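Local structure of heme oxygenase (Chlamydomonas reinhardtii, 4RAJ) at residues A[119-124]-A[225-230]. The protein probably catalyses the oxygen-dependent cleavage of heme to biliverdin, with release of iron and carbon monoxide, as other heme oxygenases do. Sequence-based numbering, arbitrary orientation.
Sequences SQALKD and IKAFPL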
loop_
_atom_site.group_PDB
_atom_site.type_symbol
_atom_site.label_atom_id
_atom_site.label_comp_id
_atom_site.label_asym_id
_atom_site.label_seq_id
_atom_site.Cartn_x
_atom_site.Cartn_y
_atom_site.Cartn_z
ATOM N N SER A 119 -12.569 -10.378 2.139
ATOM C CA SER A 119 -12.298 -11.094 3.382
ATOM C C SER A 119 -12.638 -10.225 4.587
ATOM O O SER A 119 -12.722 -9.003 4.478
ATOM C CB SER A 119 -10.829 -11.522 3.457
ATOM O OG SER A 119 -9.969 -10.394 3.536
ATOM N N GLN A 120 -12.817 -10.850 5.745
ATOM C CA GLN A 120 -13.045 -10.074 6.957
ATOM C C GLN A 120 -11.795 -9.237 7.238
ATOM O O GLN A 120 -11.892 -8.089 7.681
ATOM C CB GLN A 120 -13.371 -10.975 8.148
ATOM C CG GLN A 120 -13.850 -10.192 9.354
ATOM C CD GLN A 120 -15.103 -9.382 9.062
ATOM O OE1 GLN A 120 -16.085 -9.902 8.521
ATOM N NE2 GLN A 120 -15.070 -8.096 9.398
ATOM N N ALA A 121 -10.626 -9.808 6.951
ATOM C CA ALA A 121 -9.364 -9.105 7.176
ATOM C C ALA A 121 -9.312 -7.790 6.396
ATOM O O ALA A 121 -8.873 -6.758 6.913
ATOM C CB ALA A 121 -8.186 -9.992 6.796
ATOM N N LEU A 122 -9.759 -7.830 5.147
ATOM C CA LEU A 122 -9.773 -6.623 4.319
ATOM C C LEU A 122 -10.791 -5.619 4.853
ATOM O O LEU A 122 -10.511 -4.429 4.955
ATOM C CB LEU A 122 -10.091 -6.978 2.866
ATOM C CG LEU A 122 -10.314 -5.778 1.923
ATOM C CD1 LEU A 122 -9.095 -4.865 1.897
ATOM C CD2 LEU A 122 -10.638 -6.239 0.513
ATOM N N LYS A 123 -11.980 -6.101 5.189
ATOM C CA LYS A 123 -13.023 -5.216 5.712
ATOM C C LYS A 123 -12.589 -4.551 7.015
ATOM O O LYS A 123 -12.862 -3.365 7.241
ATOM C CB LYS A 123 -14.332 -5.993 5.905
ATOM C CG LYS A 123 -14.946 -6.427 4.570
ATOM C CD LYS A 123 -16.318 -7.091 4.713
ATOM C CE LYS A 123 -16.217 -8.500 5.245
ATOM N NZ LYS A 123 -17.564 -9.141 5.286
ATOM N N ASP A 124 -11.894 -5.305 7.860
ATOM C CA ASP A 124 -11.383 -4.763 9.113
ATOM C C ASP A 124 -10.372 -3.634 8.869
ATOM O O ASP A 124 -10.367 -2.634 9.576
ATOM C CB ASP A 124 -10.740 -5.877 9.962
ATOM C CG ASP A 124 -11.777 -6.839 10.570
ATOM O OD1 ASP A 124 -12.979 -6.510 10.603
ATOM O OD2 ASP A 124 -11.379 -7.934 11.014
ATOM N N ILE A 225 -3.364 -11.089 3.105
ATOM C CA ILE A 225 -2.655 -12.076 2.297
ATOM C C ILE A 225 -3.035 -13.513 2.671
ATOM O O ILE A 225 -3.292 -14.355 1.805
ATOM C CB ILE A 225 -1.139 -11.890 2.438
ATOM C CG1 ILE A 225 -0.721 -10.576 1.777
ATOM C CG2 ILE A 225 -0.392 -13.034 1.779
ATOM C CD1 ILE A 225 0.645 -10.106 2.186
ATOM N N LYS A 226 -3.091 -13.791 3.968
ATOM C CA LYS A 226 -3.369 -15.154 4.417
ATOM C C LYS A 226 -4.815 -15.554 4.155
ATOM O O LYS A 226 -5.112 -16.732 3.962
ATOM C CB LYS A 226 -3.035 -15.301 5.903
ATOM C CG LYS A 226 -1.544 -15.430 6.133
ATOM C CD LYS A 226 -1.215 -15.741 7.579
ATOM C CE LYS A 226 -1.532 -14.555 8.467
ATOM N NZ LYS A 226 -0.855 -14.677 9.792
ATOM N N ALA A 227 -5.707 -14.572 4.119
ATOM C CA ALA A 227 -7.128 -14.846 3.918
ATOM C C ALA A 227 -7.460 -15.100 2.447
ATOM O O ALA A 227 -8.564 -15.533 2.123
ATOM C CB ALA A 227 -7.972 -13.688 4.460
ATOM N N PHE A 228 -6.509 -14.830 1.560
ATOM C CA PHE A 228 -6.751 -14.959 0.126
ATOM C C PHE A 228 -6.794 -16.432 -0.254
ATOM O O PHE A 228 -5.894 -17.194 0.099
ATOM C CB PHE A 228 -5.673 -14.230 -0.699
ATOM C CG PHE A 228 -5.891 -14.320 -2.202
ATOM C CD1 PHE A 228 -6.843 -13.521 -2.832
ATOM C CD2 PHE A 228 -5.150 -15.202 -2.978
ATOM C CE1 PHE A 228 -7.052 -13.604 -4.212
ATOM C CE2 PHE A 228 -5.352 -15.290 -4.362
ATOM C CZ PHE A 228 -6.302 -14.489 -4.976
ATOM N N PRO A 229 -7.862 -16.839 -0.958
ATOM C CA PRO A 229 -8.079 -18.245 -1.322
ATOM C C PRO A 229 -7.204 -18.712 -2.488
ATOM O O PRO A 229 -7.569 -18.536 -3.651
ATOM C CB PRO A 229 -9.561 -18.279 -1.705
ATOM C CG PRO A 229 -9.848 -16.892 -2.203
ATOM C CD PRO A 229 -8.981 -15.974 -1.377
ATOM N N LEU A 230 -6.066 -19.313 -2.164
ATOM C CA LEU A 230 -5.163 -19.848 -3.176
ATOM C C LEU A 230 -5.449 -21.313 -3.489
ATOM O O LEU A 230 -5.317 -22.170 -2.618
ATOM C CB LEU A 230 -3.710 -19.697 -2.721
ATOM C CG LEU A 230 -2.956 -18.557 -3.394
ATOM C CD1 LEU A 230 -1.546 -18.504 -2.864
ATOM C CD2 LEU A 230 -2.954 -18.761 -4.901
#
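Ser119 meets Ala227 where two helices of the all-helical heme oxygenase fold come together at the surface: the N-cap of helix 120-135 rests against Ala227, near the end of helix 204-227. The case illustrates how a capping residue can do two jobs at once. The hydroxyl of Ser119 turns back into its own helix and accepts a hydrogen bond from Leu122 N, with 3.0 Å between that nitrogen and Ser119 OG and an N-H...O angle of 154°. With chi1 at 66°, OG sits between the backbone N and the carbonyl carbon, which lets it reach the amide of Leu122. Ser119 CB makes the closer approach to the methyl of Ala227, 3.7 Å from CB to CB, with Ser119 OG at 4.0 Å from the same Ala227 CB. An alanine here would lack the hydroxyl and is likely to leave Leu122 N without its capping acceptor and the first turn of the helix less firmly closed. Ala121, two residues further on, points its methyl the same way, and its CB lies 4.4 Å from Ala227 CB, a looser apolar approach; it also packs on Ala223 and Ile224, earlier in helix 204-227. Leu122 is buried against Tyr62 and Val63 of helix 50-76 and also touches Ile224, while Ile225, whose CB points away from segment 119-124, belongs to the pocket that holds a polyether in this crystal. On the solvent side, Gln120 bridges one turn to Asp124: its NE2 donates to Asp124 OD1 over 2.9 Å, in the amide's own plane but 45° above the carboxylate plane.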